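Local coordinates for protein F-112 (Sulfolobus virus-like particle ssv1, PDB 2VQC) that is essential for virus function and adopts a winged-helix fold of the kind that binds DNA, at residues I19-L24 and A55-H60. Numbering follows the deposited sequence.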
loop_
_atom_site.group_PDB
_atom_site.type_symbol
_atom_site.label_atom_id
_atom_site.label_comp_id
_atom_site.label_asym_id
_atom_site.label_seq_id
_atom_site.Cartn_x
_atom_site.Cartn_y
_atom_site.Cartn_z
ATOM N N ILE A 19 7.113 -4.828 -0.422
ATOM C CA ILE A 19 6.453 -6.136 -0.363
ATOM C C ILE A 19 4.991 -5.973 -0.776
ATOM O O ILE A 19 4.485 -6.735 -1.602
ATOM C CB ILE A 19 6.557 -6.786 1.037
ATOM C CG1 ILE A 19 8.028 -7.033 1.398
ATOM C CG2 ILE A 19 5.785 -8.109 1.093
ATOM C CD1 ILE A 19 8.240 -7.521 2.812
HETATM N N MSE A 20 4.330 -4.960 -0.225
HETATM C CA MSE A 20 2.929 -4.707 -0.544
HETATM C C MSE A 20 2.737 -4.324 -2.012
HETATM O O MSE A 20 1.723 -4.666 -2.604
HETATM C CB MSE A 20 2.351 -3.604 0.345
HETATM C CG MSE A 20 2.304 -3.913 1.839
HETATM SE SE MSE A 20 1.455 -5.618 2.344
HETATM C CE MSE A 20 2.951 -6.723 1.962
ATOM N N TYR A 21 3.708 -3.625 -2.592
ATOM C CA TYR A 21 3.585 -3.147 -3.969
ATOM C C TYR A 21 3.492 -4.307 -4.960
ATOM O O TYR A 21 2.696 -4.260 -5.904
ATOM C CB TYR A 21 4.756 -2.236 -4.337
ATOM C CG TYR A 21 4.567 -1.505 -5.648
ATOM C CD1 TYR A 21 3.630 -0.481 -5.760
ATOM C CD2 TYR A 21 5.326 -1.826 -6.770
ATOM C CE1 TYR A 21 3.443 0.200 -6.945
ATOM C CE2 TYR A 21 5.151 -1.144 -7.969
ATOM C CZ TYR A 21 4.203 -0.127 -8.045
ATOM O OH TYR A 21 4.004 0.566 -9.213
ATOM N N LYS A 22 4.289 -5.349 -4.752
ATOM C CA LYS A 22 4.187 -6.519 -5.616
ATOM C C LYS A 22 2.974 -7.396 -5.294
ATOM O O LYS A 22 2.479 -8.105 -6.168
ATOM C CB LYS A 22 5.491 -7.319 -5.663
ATOM C CG LYS A 22 5.935 -7.953 -4.396
ATOM C CD LYS A 22 7.250 -8.664 -4.663
ATOM C CE LYS A 22 7.796 -9.283 -3.404
ATOM N NZ LYS A 22 9.074 -10.026 -3.635
ATOM N N ILE A 23 2.475 -7.323 -4.063
ATOM C CA ILE A 23 1.186 -7.934 -3.730
ATOM C C ILE A 23 0.034 -7.190 -4.438
ATOM O O ILE A 23 -0.960 -7.806 -4.839
ATOM C CB ILE A 23 0.973 -8.009 -2.196
ATOM C CG1 ILE A 23 1.957 -9.025 -1.606
ATOM C CG2 ILE A 23 -0.476 -8.392 -1.854
ATOM C CD1 ILE A 23 1.844 -9.240 -0.110
ATOM N N LEU A 24 0.190 -5.876 -4.605
ATOM C CA LEU A 24 -0.780 -5.046 -5.328
ATOM C C LEU A 24 -0.912 -5.483 -6.791
ATOM O O LEU A 24 -2.015 -5.532 -7.345
ATOM C CB LEU A 24 -0.346 -3.572 -5.290
ATOM C CG LEU A 24 -1.388 -2.442 -5.346
ATOM C CD1 LEU A 24 -0.763 -1.212 -6.005
ATOM C CD2 LEU A 24 -2.675 -2.812 -6.045
ATOM N N ALA A 55 4.071 6.645 -1.532
ATOM C CA ALA A 55 5.263 7.237 -2.145
ATOM C C ALA A 55 5.772 6.389 -3.318
ATOM O O ALA A 55 6.131 6.934 -4.359
ATOM C CB ALA A 55 6.364 7.446 -1.110
ATOM N N ILE A 56 5.774 5.064 -3.156
ATOM C CA ILE A 56 6.180 4.148 -4.237
ATOM C C ILE A 56 5.232 4.241 -5.439
ATOM O O ILE A 56 5.685 4.276 -6.584
ATOM C CB ILE A 56 6.254 2.673 -3.759
ATOM C CG1 ILE A 56 7.380 2.498 -2.737
ATOM C CG2 ILE A 56 6.482 1.727 -4.948
ATOM C CD1 ILE A 56 7.351 1.166 -2.000
ATOM N N CYS A 57 3.927 4.281 -5.175
ATOM C CA CYS A 57 2.929 4.409 -6.245
ATOM C C CYS A 57 3.081 5.702 -7.049
ATOM O O CYS A 57 2.926 5.703 -8.272
ATOM C CB CYS A 57 1.515 4.318 -5.678
ATOM S SG CYS A 57 0.998 2.620 -5.405
ATOM N N GLU A 58 3.382 6.794 -6.355
ATOM C CA GLU A 58 3.585 8.092 -6.994
ATOM C C GLU A 58 4.831 8.115 -7.886
ATOM O O GLU A 58 4.908 8.922 -8.813
ATOM C CB GLU A 58 3.627 9.209 -5.940
ATOM C CG GLU A 58 2.241 9.499 -5.344
ATOM C CD GLU A 58 2.266 10.370 -4.095
ATOM O OE1 GLU A 58 3.180 10.217 -3.254
ATOM O OE2 GLU A 58 1.345 11.201 -3.943
ATOM N N ARG A 59 5.789 7.222 -7.627
ATOM C CA ARG A 59 6.949 7.060 -8.513
ATOM C C ARG A 59 6.612 6.305 -9.801
ATOM O O ARG A 59 7.381 6.350 -10.766
ATOM C CB ARG A 59 8.093 6.352 -7.784
ATOM C CG ARG A 59 8.646 7.161 -6.639
ATOM C CD ARG A 59 9.557 6.351 -5.735
ATOM N NE ARG A 59 9.883 7.100 -4.520
ATOM C CZ ARG A 59 10.837 6.777 -3.650
ATOM N NH1 ARG A 59 11.599 5.703 -3.836
ATOM N NH2 ARG A 59 11.037 7.546 -2.585
ATOM N N HIS A 60 5.474 5.608 -9.811
ATOM C CA HIS A 60 5.046 4.816 -10.965
ATOM C C HIS A 60 3.569 5.060 -11.275
ATOM O O HIS A 60 2.739 4.157 -11.134
ATOM C CB HIS A 60 5.280 3.333 -10.689
ATOM C CG HIS A 60 6.694 3.006 -10.333
ATOM N ND1 HIS A 60 7.085 2.693 -9.049
ATOM C CD2 HIS A 60 7.815 2.958 -11.090
ATOM C CE1 HIS A 60 8.385 2.455 -9.033
ATOM N NE2 HIS A 60 8.852 2.610 -10.258
#
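Ile56 meets Tyr21 with its CG2 methyl, which lies over one face of the phenol ring, 3.8 Å from the centroid and 15° off the normal, a CH-pi contact. The beta-branch suits this place: with CG2 anti to the backbone N the methyl reaches the ring, while CG1 is anti to the carbonyl carbon and the side chain also packs on Ala17 of helix 13-27. Tyr21 spans the gap because its own CG is anti to the backbone N (chi1 -169°), carrying the long flat group across to residues 55-60, although the axes of the two short helical segments come no closer than 10.9 Å. Cys57 comes to the ring's edge instead, its SG in the ring plane and 3.8 Å from Tyr21 CE1. That sulfur is bonded to Cys64, so the disulfide ties helix 43-59 to strand 64-68 of the winged-helix fold, directly beside the aromatic ring. Leu24 adds its CD1 methyl at 4.3 Å from Cys57 SG, an apolar neighbour for a buried sulfur. Farther along, His60 sets its CB 3.4 Å from Tyr21 OH, the two ring planes 35° apart. Histidine suits this rim because its ND1 can also donate a weak, bent hydrogen bond to Ile56 O (3.2 Å). Tyrosine suits a buried contact: its ring packs between the helices and meets Trp77 edge-to-face, while OH is hydrogen-bonded to Glu63.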